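Local atomic coordinates of F5/8 type C domain protein (Clostridium perfringens, PDB entry 7JRM), a protein that probably binds host mucin glycans as the carbohydrate-binding and adjoining domains of ZmpB, a bacterial O-glycopeptidase. Residues L14-S17 with M18-V22; E233-K236 with A237-A241; K243-L246 with N247-T250; K271-E274 with T275-A279; K285-N288 with S289-K292. One frame throughout, in Å; residues are numbered along the deposited sequence.

Interactions 2 to 5 lie within or beside three helices, 232-242, 251-270 and 273-288, while interaction 1 is in the Ig-like domain and touches interaction 4 at Lys271, whose NZ forms a salt bridge with Asp19 OD2 (3.1 Å) and also packs against Met18. Leu234 CD2 of interaction 2 rests 3.7 Å from Ile276 CG2 of interaction 4, and Met287 CE of interaction 5 lies 3.6 Å from Ala241 CA of interaction 2. Interactions 3 and 5, with centres about 10 Å apart, close the far end: Leu244 CD1 meets Leu290 CD1 at 3.6 Å. Centres of interactions 1 and 5 are about 36 Å apart. None of the five includes a ligand of the calcium site.

Interaction 1. Residues L14-S17 with M18-V22; sequences LAYS and MDEKV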
loop_
_atom_site.group_PDB
_atom_site.type_symbol
_atom_site.label_atom_id
_atom_site.label_comp_id
_atom_site.label_asym_id
_atom_site.label_seq_id
_atom_site.Cartn_x
_atom_site.Cartn_y
_atom_site.Cartn_z
ATOM N N LEU A 14 -20.616 4.328 -21.494
ATOM C CA LEU A 14 -20.414 3.822 -20.146
ATOM C C LEU A 14 -19.612 4.820 -19.321
ATOM O O LEU A 14 -18.980 5.738 -19.853
ATOM C CB LEU A 14 -19.689 2.470 -20.162
ATOM C CG LEU A 14 -20.519 1.222 -20.462
ATOM C CD1 LEU A 14 -19.606 0.022 -20.644
ATOM C CD2 LEU A 14 -21.528 0.967 -19.354
ATOM N N ALA A 15 -19.640 4.619 -18.004
ATOM C CA ALA A 15 -18.871 5.426 -17.067
ATOM C C ALA A 15 -18.399 4.541 -15.925
ATOM O O ALA A 15 -19.184 3.762 -15.377
ATOM C CB ALA A 15 -19.699 6.596 -16.523
ATOM N N TYR A 16 -17.121 4.661 -15.574
ATOM C CA TYR A 16 -16.527 3.882 -14.500
ATOM C C TYR A 16 -15.843 4.814 -13.510
ATOM O O TYR A 16 -15.471 5.943 -13.841
ATOM C CB TYR A 16 -15.511 2.861 -15.034
ATOM C CG TYR A 16 -16.130 1.656 -15.702
ATOM C CD1 TYR A 16 -16.506 0.543 -14.961
ATOM C CD2 TYR A 16 -16.328 1.625 -17.076
ATOM C CE1 TYR A 16 -17.068 -0.564 -15.570
ATOM C CE2 TYR A 16 -16.890 0.523 -17.693
ATOM C CZ TYR A 16 -17.257 -0.568 -16.935
ATOM O OH TYR A 16 -17.816 -1.666 -17.547
ATOM N N SER A 17 -15.685 4.328 -12.282
ATOM C CA SER A 17 -14.970 5.064 -11.254
ATOM C C SER A 17 -13.488 4.687 -11.286
ATOM O O SER A 17 -13.045 3.872 -12.098
ATOM C CB SER A 17 -15.590 4.803 -9.881
ATOM O OG SER A 17 -14.973 3.701 -9.239
ATOM N N MET A 18 -12.709 5.288 -10.385
ATOM C CA MET A 18 -11.263 5.093 -10.417
ATOM C C MET A 18 -10.860 3.696 -9.960
ATOM O O MET A 18 -9.876 3.143 -10.463
ATOM C CB MET A 18 -10.571 6.150 -9.554
ATOM C CG MET A 18 -10.627 7.558 -10.126
ATOM S SD MET A 18 -10.088 7.648 -11.846
ATOM C CE MET A 18 -8.339 7.300 -11.676
ATOM N N ASP A 19 -11.598 3.111 -9.020
ATOM C CA ASP A 19 -11.234 1.823 -8.444
ATOM C C ASP A 19 -11.902 0.641 -9.136
ATOM O O ASP A 19 -11.609 -0.506 -8.785
ATOM C CB ASP A 19 -11.576 1.797 -6.951
ATOM C CG ASP A 19 -10.948 2.947 -6.190
ATOM O OD1 ASP A 19 -9.778 2.817 -5.774
ATOM O OD2 ASP A 19 -11.626 3.980 -6.007
ATOM N N GLU A 20 -12.781 0.884 -10.102
ATOM C CA GLU A 20 -13.510 -0.190 -10.757
ATOM C C GLU A 20 -12.705 -0.767 -11.915
ATOM O O GLU A 20 -11.928 -0.067 -12.571
ATOM C CB GLU A 20 -14.866 0.309 -11.260
ATOM C CG GLU A 20 -15.839 0.666 -10.147
ATOM C CD GLU A 20 -17.089 1.354 -10.661
ATOM O OE1 GLU A 20 -16.972 2.213 -11.560
ATOM O OE2 GLU A 20 -18.189 1.036 -10.162
ATOM N N LYS A 21 -12.897 -2.062 -12.157
ATOM C CA LYS A 21 -12.231 -2.748 -13.257
ATOM C C LYS A 21 -13.005 -2.504 -14.546
ATOM O O LYS A 21 -14.185 -2.858 -14.645
ATOM C CB LYS A 21 -12.120 -4.243 -12.966
ATOM C CG LYS A 21 -11.383 -5.033 -14.035
ATOM C CD LYS A 21 -9.939 -4.577 -14.163
ATOM C CE LYS A 21 -9.084 -5.636 -14.842
ATOM N NZ LYS A 21 -7.730 -5.118 -15.188
ATOM N N VAL A 22 -12.345 -1.903 -15.531
ATOM C CA VAL A 22 -13.004 -1.530 -16.779
ATOM C C VAL A 22 -13.123 -2.762 -17.667
ATOM O O VAL A 22 -12.118 -3.385 -18.024
ATOM C CB VAL A 22 -12.240 -0.405 -17.492
ATOM C CG1 VAL A 22 -12.627 -0.347 -18.964
ATOM C CG2 VAL A 22 -12.509 0.929 -16.814
HETATM O O HOH W 1 -11.500 2.131 -13.535
#
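A turn at the end of edge strand 14-16 of the Ig-like domain brings Ser17 and Tyr16 back against Glu20 and Val22. The carboxylate of Glu20 does most of the polar work. With CG beside its own backbone N (chi1 -68°) and the chain extended beyond, it reaches back so that OE1 accepts the Ser17 N-H at 2.6 Å. This bond is nearly straight (166°) and meets OE1 on its anti side, somewhat out of the carboxylate plane. On the way the Glu20 methylene CG passes 3.3 Å from Ser17 OG. The same hydroxyl oxygen takes a weak bond from Asp19 N (3.4 Å), and a water joins Ser17 O to Glu20 O, so main-chain and side-chain oxygens of Ser17 are both tied to the turn.

Tyr16 supplies the apolar half. Val22 lies across one face of its ring, CA above the centre and CG2 making an off-centre CH-pi contact 4.2 Å from the ring centroid. Glu20 OE1 comes near the ring obliquely, the carboxylate turned 74° from the ring plane. Met18 and Val22 both pack on Val79 of the neighbouring strand 70-79, while Asp19 is paired with Lys271. The serine-to-Asp19 bond, though long, has the pattern of an ST turn, here leading the chain out of a parallel edge strand.

Interaction 2. Residues E233-K236 with A237-A241; sequences ELNK and AIEEA
Lys236 and Glu240, one helical turn apart, form a salt bridge along the outer side of helix 232-242, NZ to OE1 at 3.1 Å. The ammonium approaches OE1 from the syn side, tilted out of the carboxylate plane. The lysine chain runs out extended and then folds over at its last torsion (chi4 -70°), turning NZ toward the glutamate. Beneath the pair, Lys236 O accepts Glu240 N, and the Glu240 CG lies close over that carbonyl.

Glu233 O, Leu234 O and Asn235 O are likewise taken up by the N-H groups of Ala237, Ile238 and Glu239 at 3.0 to 3.1 Å, the regular i to i+4 pattern of an alpha helix, here the first of three helices packed together. A second polar pair, Asn235 and Glu239, is joined through water. The amide oxygen OD1 and carboxylate oxygen OE2 stand 4.4 Å apart, and two waters each lie within bonding distance of both. Both waters have further acceptors close by, so not every one of these links need be made at once. Glu239 OE2 also forms a salt bridge with Lys242 NZ, its charged partner.

On the side turned to the other helices, Leu234 CG touches Ile238 CD1 at 3.9 Å, and Ile238 CG1 sits 3.3 Å from Leu234 O. Leu234 packs on Ala267 and Leu268 of helix 251-270, and Ala237 on Leu280 and Leu283 of helix 273-288.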
loop_
_atom_site.group_PDB
_atom_site.type_symbol
_atom_site.label_atom_id
_atom_site.label_comp_id
_atom_site.label_asym_id
_atom_site.label_seq_id
_atom_site.Cartn_x
_atom_site.Cartn_y
_atom_site.Cartn_z
ATOM N N GLU A 233 2.456 7.528 -13.345
ATOM C CA GLU A 233 3.901 7.681 -13.209
ATOM C C GLU A 233 4.407 7.050 -11.918
ATOM O O GLU A 233 5.462 6.405 -11.910
ATOM C CB GLU A 233 4.282 9.161 -13.269
ATOM C CG GLU A 233 4.172 9.770 -14.657
ATOM C CD GLU A 233 5.153 9.161 -15.640
ATOM O OE1 GLU A 233 6.374 9.372 -15.473
ATOM O OE2 GLU A 233 4.704 8.469 -16.578
ATOM N N LEU A 234 3.672 7.226 -10.817
ATOM C CA LEU A 234 4.074 6.602 -9.560
ATOM C C LEU A 234 3.961 5.086 -9.639
ATOM O O LEU A 234 4.821 4.366 -9.117
ATOM C CB LEU A 234 3.232 7.146 -8.407
ATOM C CG LEU A 234 3.575 6.575 -7.029
ATOM C CD1 LEU A 234 5.036 6.836 -6.699
ATOM C CD2 LEU A 234 2.667 7.150 -5.955
ATOM N N ASN A 235 2.907 4.582 -10.288
ATOM C CA ASN A 235 2.777 3.142 -10.487
ATOM C C ASN A 235 3.934 2.597 -11.314
ATOM O O ASN A 235 4.431 1.495 -11.051
ATOM C CB ASN A 235 1.444 2.820 -11.163
ATOM C CG ASN A 235 0.457 2.160 -10.223
ATOM O OD1 ASN A 235 0.809 1.251 -9.471
ATOM N ND2 ASN A 235 -0.791 2.613 -10.262
ATOM N N LYS A 236 4.375 3.359 -12.317
ATOM C CA LYS A 236 5.485 2.917 -13.155
ATOM C C LYS A 236 6.784 2.842 -12.362
ATOM O O LYS A 236 7.555 1.887 -12.514
ATOM C CB LYS A 236 5.636 3.859 -14.349
ATOM C CG LYS A 236 6.623 3.388 -15.403
ATOM C CD LYS A 236 6.673 4.361 -16.571
ATOM C CE LYS A 236 7.917 4.151 -17.416
ATOM N NZ LYS A 236 9.152 4.579 -16.703
ATOM N N ALA A 237 7.042 3.836 -11.510
ATOM C CA ALA A 237 8.272 3.836 -10.725
ATOM C C ALA A 237 8.265 2.750 -9.658
ATOM O O ALA A 237 9.317 2.175 -9.354
ATOM C CB ALA A 237 8.486 5.207 -10.085
ATOM N N ILE A 238 7.098 2.453 -9.080
ATOM C CA ILE A 238 7.021 1.427 -8.043
ATOM C C ILE A 238 7.273 0.048 -8.639
ATOM O O ILE A 238 8.037 -0.754 -8.089
ATOM C CB ILE A 238 5.661 1.491 -7.325
ATOM C CG1 ILE A 238 5.604 2.697 -6.387
ATOM C CG2 ILE A 238 5.400 0.206 -6.551
ATOM C CD1 ILE A 238 4.238 2.934 -5.786
ATOM N N GLU A 239 6.634 -0.249 -9.775
ATOM C CA GLU A 239 6.793 -1.562 -10.394
ATOM C C GLU A 239 8.240 -1.811 -10.800
ATOM O O GLU A 239 8.753 -2.926 -10.647
ATOM C CB GLU A 239 5.867 -1.688 -11.603
ATOM C CG GLU A 239 4.389 -1.740 -11.254
ATOM C CD GLU A 239 4.093 -2.661 -10.087
ATOM O OE1 GLU A 239 4.501 -3.841 -10.136
ATOM O OE2 GLU A 239 3.452 -2.204 -9.117
ATOM N N GLU A 240 8.916 -0.784 -11.319
ATOM C CA GLU A 240 10.322 -0.938 -11.674
ATOM C C GLU A 240 11.203 -1.030 -10.435
ATOM O O GLU A 240 12.245 -1.694 -10.467
ATOM C CB GLU A 240 10.767 0.219 -12.567
ATOM C CG GLU A 240 10.127 0.210 -13.947
ATOM C CD GLU A 240 10.415 1.471 -14.738
ATOM O OE1 GLU A 240 9.767 1.678 -15.785
ATOM O OE2 GLU A 240 11.290 2.255 -14.313
ATOM N N ALA A 241 10.803 -0.380 -9.340
ATOM C CA ALA A 241 11.570 -0.480 -8.102
ATOM C C ALA A 241 11.403 -1.851 -7.460
ATOM O O ALA A 241 12.369 -2.417 -6.932
ATOM C CB ALA A 241 11.151 0.625 -7.132
HETATM O O HOH W 2 2.468 0.020 -8.146
HETATM O O HOH W 3 1.107 -1.294 -10.707
#

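Interaction 3. Residues K243-L246 with N247-T250; sequences KLDL and NNYT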
loop_
_atom_site.group_PDB
_atom_site.type_symbol
_atom_site.label_atom_id
_atom_site.label_comp_id
_atom_site.label_asym_id
_atom_site.label_seq_id
_atom_site.Cartn_x
_atom_site.Cartn_y
_atom_site.Cartn_z
ATOM N N LYS A 243 11.143 -4.552 -8.906
ATOM C CA LYS A 243 11.874 -5.540 -9.690
ATOM C C LYS A 243 13.319 -5.706 -9.241
ATOM O O LYS A 243 13.982 -6.651 -9.683
ATOM C CB LYS A 243 11.847 -5.158 -11.172
ATOM C CG LYS A 243 10.938 -6.025 -12.027
ATOM C CD LYS A 243 10.611 -5.344 -13.347
ATOM C CE LYS A 243 11.848 -4.714 -13.969
ATOM N NZ LYS A 243 11.503 -3.829 -15.116
ATOM N N LEU A 244 13.819 -4.822 -8.384
ATOM C CA LEU A 244 15.209 -4.862 -7.956
ATOM C C LEU A 244 15.393 -5.825 -6.790
ATOM O O LEU A 244 14.483 -6.050 -5.989
ATOM C CB LEU A 244 15.688 -3.465 -7.555
ATOM C CG LEU A 244 15.720 -2.425 -8.675
ATOM C CD1 LEU A 244 16.279 -1.106 -8.169
ATOM C CD2 LEU A 244 16.529 -2.935 -9.857
ATOM N N ASP A 245 16.594 -6.392 -6.705
ATOM C CA ASP A 245 16.950 -7.324 -5.640
ATOM C C ASP A 245 17.623 -6.544 -4.517
ATOM O O ASP A 245 18.756 -6.077 -4.667
ATOM C CB ASP A 245 17.861 -8.426 -6.174
ATOM C CG ASP A 245 17.884 -9.650 -5.281
ATOM O OD1 ASP A 245 18.265 -10.736 -5.770
ATOM O OD2 ASP A 245 17.523 -9.533 -4.091
ATOM N N LEU A 246 16.924 -6.410 -3.387
ATOM C CA LEU A 246 17.431 -5.616 -2.273
ATOM C C LEU A 246 18.680 -6.219 -1.642
ATOM O O LEU A 246 19.401 -5.510 -0.929
ATOM C CB LEU A 246 16.348 -5.440 -1.205
ATOM C CG LEU A 246 14.998 -4.818 -1.591
ATOM C CD1 LEU A 246 15.197 -3.582 -2.463
ATOM C CD2 LEU A 246 14.039 -5.817 -2.247
ATOM N N ASN A 247 18.952 -7.503 -1.881
ATOM C CA ASN A 247 20.154 -8.124 -1.337
ATOM C C ASN A 247 21.425 -7.605 -1.996
ATOM O O ASN A 247 22.498 -7.682 -1.390
ATOM C CB ASN A 247 20.076 -9.645 -1.489
ATOM C CG ASN A 247 19.517 -10.326 -0.256
ATOM O OD1 ASN A 247 18.793 -9.715 0.531
ATOM N ND2 ASN A 247 19.849 -11.600 -0.083
ATOM N N ASN A 248 21.331 -7.078 -3.217
ATOM C CA ASN A 248 22.496 -6.593 -3.945
ATOM C C ASN A 248 22.903 -5.179 -3.550
ATOM O O ASN A 248 23.839 -4.635 -4.146
ATOM C CB ASN A 248 22.234 -6.646 -5.452
ATOM C CG ASN A 248 21.774 -8.014 -5.919
ATOM O OD1 ASN A 248 21.023 -8.129 -6.887
ATOM N ND2 ASN A 248 22.226 -9.057 -5.233
ATOM N N TYR A 249 22.231 -4.575 -2.574
ATOM C CA TYR A 249 22.540 -3.225 -2.133
ATOM C C TYR A 249 22.732 -3.218 -0.624
ATOM O O TYR A 249 22.271 -4.116 0.086
ATOM C CB TYR A 249 21.437 -2.236 -2.538
ATOM C CG TYR A 249 21.038 -2.342 -3.992
ATOM C CD1 TYR A 249 21.716 -1.628 -4.972
ATOM C CD2 TYR A 249 19.987 -3.160 -4.387
ATOM C CE1 TYR A 249 21.358 -1.725 -6.303
ATOM C CE2 TYR A 249 19.622 -3.262 -5.716
ATOM C CZ TYR A 249 20.311 -2.543 -6.669
ATOM O OH TYR A 249 19.950 -2.643 -7.993
ATOM N N THR A 250 23.437 -2.196 -0.144
ATOM C CA THR A 250 23.722 -2.088 1.281
ATOM C C THR A 250 22.428 -1.997 2.081
ATOM O O THR A 250 21.396 -1.533 1.586
ATOM C CB THR A 250 24.599 -0.866 1.560
ATOM O OG1 THR A 250 23.787 0.315 1.573
ATOM C CG2 THR A 250 25.675 -0.726 0.493
#
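Asn248 N donates to Asp245 O at 3.1 Å, the main bond of a short 3-10 turn in the loop between helices 232-242 and 251-270. The donor sits well above the carbonyl plane, 50° out of it, as the tight turn brings the N-H over the C=O and not onto a lone pair. Two weak bonds flank it. Asp245 OD2 accepts Asn247 N at 3.3 Å in an Asx turn; its CG swings opposite to the aspartate N (chi1 -161°), which brings OD2 to the backbone N of Asn247. Tyr249 N makes the other weak bond, to Leu246 O at 3.4 Å.

The amide of Asn248 folds back beside Asp245, with OD1 3.3 Å from the aspartate CB and its plane inclined 55° to the carboxylate. Tyr249 folds its ring back against the start of the turn. CE2 lies just 3.1 Å from Asp245 O, an oblique approach, while Leu246 CA comes to the ring edge. This carbonyl oxygen therefore has both a backbone donor and an aromatic carbon close by.

Beyond the turn, Thr250 caps helix 251-270 through its hydroxyl, accepting Ser253 N, and Leu246 packs on Leu257 of that helix. Leu290 covers Tyr249 and Leu244 from the loop after helix 273-288. The branched end of Leu244 crosses the tyrosine at about a right angle, CD2 meeting OH at 3.9 Å.

Interaction 4. Residues K271-E274 with T275-A279; sequences KDKE and TINSA
Asp272 turns its carboxylate onto Thr275 at the start of helix 273-288, acting as the N-cap. Its CG stands opposite the backbone N (chi1 178°), and this swings OD2 over the first turn, where it accepts Thr275 N at 2.9 Å. The N-H comes from above the carboxylate plane, 36° out of it. The threonine hydroxyl joins the same oxygen: OG1 lies beside its own backbone N (chi1 -49°) and donates to OD2. That separation, 2.4 Å, is unusually short, and its exact value is doubtful.

Ile276 uses a similar first rotamer to lay CG1 and CD1 against Asp272 O, CD1 at 3.3 Å, while its N-H bonds to that oxygen. Asn277 bends back in the same way. Asn277 CG rests 3.3 Å from Lys273 O and its ND2 lies 3.8 Å from Lys273 CG, across the lysine chain, which is kinked at chi2 and chi3. Glu274, bent at chi2, brings OE1 to 4.1 Å from Asn277 ND2, the two planes nearly perpendicular.

Before the cap, Lys271 takes a left-handed backbone conformation that ends helix 251-270, and its NZ is paired with Asp19. Thr275 and Ile276 also pack on Ala267 of that helix. OD2 thus accepts the backbone N-H and, if the short hydroxyl contact is taken at face value, Thr275 OG1 as well, and its negative charge would probably be stabilised by the amino-terminal end of the helix.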
loop_
_atom_site.group_PDB
_atom_site.type_symbol
_atom_site.label_atom_id
_atom_site.label_comp_id
_atom_site.label_asym_id
_atom_site.label_seq_id
_atom_site.Cartn_x
_atom_site.Cartn_y
_atom_site.Cartn_z
ATOM N N LYS A 271 -5.086 8.679 -3.253
ATOM C CA LYS A 271 -5.725 9.316 -4.408
ATOM C C LYS A 271 -5.579 10.834 -4.353
ATOM O O LYS A 271 -6.440 11.578 -4.828
ATOM C CB LYS A 271 -7.199 8.912 -4.521
ATOM C CG LYS A 271 -7.411 7.425 -4.760
ATOM C CD LYS A 271 -8.854 7.015 -4.506
ATOM C CE LYS A 271 -9.803 7.680 -5.490
ATOM N NZ LYS A 271 -11.131 7.007 -5.517
ATOM N N ASP A 272 -4.481 11.299 -3.764
ATOM C CA ASP A 272 -4.194 12.717 -3.608
ATOM C C ASP A 272 -3.039 13.090 -4.524
ATOM O O ASP A 272 -2.011 12.406 -4.543
ATOM C CB ASP A 272 -3.854 13.049 -2.153
ATOM C CG ASP A 272 -3.501 14.508 -1.954
ATOM O OD1 ASP A 272 -4.385 15.368 -2.150
ATOM O OD2 ASP A 272 -2.339 14.795 -1.598
ATOM N N LYS A 273 -3.209 14.181 -5.276
ATOM C CA LYS A 273 -2.238 14.540 -6.305
ATOM C C LYS A 273 -0.868 14.838 -5.704
ATOM O O LYS A 273 0.150 14.301 -6.157
ATOM C CB LYS A 273 -2.746 15.740 -7.103
ATOM C CG LYS A 273 -1.756 16.264 -8.127
ATOM C CD LYS A 273 -1.823 17.777 -8.228
ATOM C CE LYS A 273 -1.702 18.238 -9.670
ATOM N NZ LYS A 273 -1.749 19.723 -9.787
ATOM N N GLU A 274 -0.821 15.694 -4.681
ATOM C CA GLU A 274 0.470 16.101 -4.135
ATOM C C GLU A 274 1.120 14.988 -3.324
ATOM O O GLU A 274 2.353 14.887 -3.293
ATOM C CB GLU A 274 0.311 17.362 -3.284
ATOM C CG GLU A 274 -0.179 18.586 -4.056
ATOM C CD GLU A 274 0.725 18.982 -5.217
ATOM O OE1 GLU A 274 1.904 18.569 -5.247
ATOM O OE2 GLU A 274 0.245 19.712 -6.109
ATOM N N THR A 275 0.320 14.150 -2.660
ATOM C CA THR A 275 0.882 12.997 -1.965
ATOM C C THR A 275 1.548 12.042 -2.948
ATOM O O THR A 275 2.620 11.494 -2.666
ATOM C CB THR A 275 -0.209 12.273 -1.172
ATOM O OG1 THR A 275 -0.950 13.221 -0.394
ATOM C CG2 THR A 275 0.403 11.234 -0.247
ATOM N N ILE A 276 0.929 11.841 -4.113
ATOM C CA ILE A 276 1.500 10.956 -5.123
ATOM C C ILE A 276 2.768 11.564 -5.710
ATOM O O ILE A 276 3.788 10.883 -5.867
ATOM C CB ILE A 276 0.458 10.655 -6.215
ATOM C CG1 ILE A 276 -0.595 9.674 -5.692
ATOM C CG2 ILE A 276 1.129 10.117 -7.472
ATOM C CD1 ILE A 276 -1.900 9.713 -6.457
ATOM N N ASN A 277 2.723 12.859 -6.035
ATOM C CA ASN A 277 3.882 13.517 -6.631
ATOM C C ASN A 277 5.060 13.548 -5.666
ATOM O O ASN A 277 6.212 13.358 -6.075
ATOM C CB ASN A 277 3.511 14.934 -7.069
ATOM C CG ASN A 277 2.566 14.951 -8.255
ATOM O OD1 ASN A 277 2.312 13.921 -8.877
ATOM N ND2 ASN A 277 2.043 16.129 -8.577
ATOM N N SER A 278 4.792 13.784 -4.379
ATOM C CA SER A 278 5.869 13.814 -3.396
ATOM C C SER A 278 6.482 12.432 -3.210
ATOM O O SER A 278 7.705 12.301 -3.084
ATOM C CB SER A 278 5.352 14.356 -2.063
ATOM O OG SER A 278 6.409 14.518 -1.133
ATOM N N ALA A 279 5.648 11.388 -3.193
ATOM C CA ALA A 279 6.169 10.031 -3.075
ATOM C C ALA A 279 6.972 9.642 -4.309
ATOM O O ALA A 279 7.975 8.925 -4.202
ATOM C CB ALA A 279 5.023 9.046 -2.847
#

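Interaction 5. Residues K285-N288 with S289-K292; sequences KEMN and SLVK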
loop_
_atom_site.group_PDB
_atom_site.type_symbol
_atom_site.label_atom_id
_atom_site.label_comp_id
_atom_site.label_asym_id
_atom_site.label_seq_id
_atom_site.Cartn_x
_atom_site.Cartn_y
_atom_site.Cartn_z
ATOM N N LYS A 285 14.454 9.623 -5.943
ATOM C CA LYS A 285 15.691 10.005 -5.269
ATOM C C LYS A 285 16.395 8.787 -4.682
ATOM O O LYS A 285 17.610 8.622 -4.844
ATOM C CB LYS A 285 15.397 11.039 -4.182
ATOM C CG LYS A 285 16.580 11.352 -3.281
ATOM C CD LYS A 285 16.136 12.088 -2.028
ATOM C CE LYS A 285 17.297 12.305 -1.072
ATOM N NZ LYS A 285 17.867 11.016 -0.589
ATOM N N GLU A 286 15.647 7.921 -3.994
ATOM C CA GLU A 286 16.239 6.707 -3.445
ATOM C C GLU A 286 16.607 5.708 -4.532
ATOM O O GLU A 286 17.493 4.873 -4.317
ATOM C CB GLU A 286 15.286 6.057 -2.440
ATOM C CG GLU A 286 14.839 6.973 -1.308
ATOM C CD GLU A 286 15.993 7.489 -0.462
ATOM O OE1 GLU A 286 15.821 8.535 0.197
ATOM O OE2 GLU A 286 17.068 6.851 -0.450
ATOM N N MET A 287 15.947 5.775 -5.691
ATOM C CA MET A 287 16.310 4.903 -6.802
ATOM C C MET A 287 17.711 5.218 -7.311
ATOM O O MET A 287 18.496 4.305 -7.593
ATOM C CB MET A 287 15.287 5.039 -7.928
ATOM C CG MET A 287 14.159 4.020 -7.889
ATOM S SD MET A 287 14.760 2.330 -7.749
ATOM C CE MET A 287 14.190 1.666 -9.310
ATOM N N ASN A 288 18.043 6.503 -7.429
ATOM C CA ASN A 288 19.364 6.918 -7.880
ATOM C C ASN A 288 20.386 6.973 -6.752
ATOM O O ASN A 288 21.571 7.196 -7.025
ATOM C CB ASN A 288 19.279 8.285 -8.564
ATOM C CG ASN A 288 18.289 8.300 -9.712
ATOM O OD1 ASN A 288 18.448 7.576 -10.694
ATOM N ND2 ASN A 288 17.258 9.128 -9.592
ATOM N N SER A 289 19.963 6.780 -5.505
ATOM C CA SER A 289 20.866 6.769 -4.363
ATOM C C SER A 289 21.274 5.364 -3.946
ATOM O O SER A 289 21.966 5.208 -2.935
ATOM C CB SER A 289 20.222 7.493 -3.174
ATOM O OG SER A 289 20.408 8.894 -3.270
ATOM N N LEU A 290 20.862 4.343 -4.694
ATOM C CA LEU A 290 21.245 2.976 -4.375
ATOM C C LEU A 290 22.742 2.779 -4.582
ATOM O O LEU A 290 23.320 3.264 -5.559
ATOM C CB LEU A 290 20.465 1.989 -5.241
ATOM C CG LEU A 290 19.032 1.653 -4.821
ATOM C CD1 LEU A 290 18.373 0.779 -5.872
ATOM C CD2 LEU A 290 19.006 0.972 -3.461
ATOM N N VAL A 291 23.367 2.063 -3.652
ATOM C CA VAL A 291 24.782 1.725 -3.733
ATOM C C VAL A 291 24.906 0.212 -3.623
ATOM O O VAL A 291 24.400 -0.391 -2.669
ATOM C CB VAL A 291 25.605 2.432 -2.637
ATOM C CG1 VAL A 291 24.734 2.735 -1.424
ATOM C CG2 VAL A 291 26.825 1.606 -2.246
ATOM N N LYS A 292 25.559 -0.401 -4.606
ATOM C CA LYS A 292 25.714 -1.847 -4.637
ATOM C C LYS A 292 26.755 -2.299 -3.618
ATOM O O LYS A 292 27.700 -1.572 -3.297
ATOM C CB LYS A 292 26.116 -2.313 -6.038
ATOM C CG LYS A 292 25.234 -1.765 -7.152
ATOM C CD LYS A 292 24.680 -2.888 -8.008
ATOM C CE LYS A 292 24.000 -2.352 -9.252
ATOM N NZ LYS A 292 24.963 -2.198 -10.378
HETATM O O HOH W 4 24.204 5.355 -6.766
#
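A water bridges Asn288 and Leu290 where helix 273-288 gives way to an extended chain, donating to Leu290 O at 2.6 Å and, over a longer reach, to Asn288 O. The one clear backbone bond across this junction, Ser289 N to Glu286 O, is weak, 3.3 Å with a bent N-H...O angle of 138°. Ser289 also turns its hydroxyl back toward Lys285 O. Its OG lies beside the backbone N of Ser289 (chi1 -83°), which brings OG to 3.2 Å from Lys285 O; any bond there is weak and its proton is not settled.

Next to it, Lys285 NZ makes a weak salt bridge with Glu286 OE1, and Glu286 CD carries OE2 within 4.2 Å of the Ser289 CB. Leu290 folds onto the last turn: CG lies 3.6 Å from Glu286 O, and CD1 makes a loose apolar contact with Met287 SD, 4.4 Å.

Met287 packs on Leu257 of helix 251-270 and on Leu244 of the loop between helices 232-242 and 251-270, and Leu290 on Ser253 of helix 251-270. Val291 bonds by its backbone with Thr250, so the departing chain runs beside the start of helix 251-270.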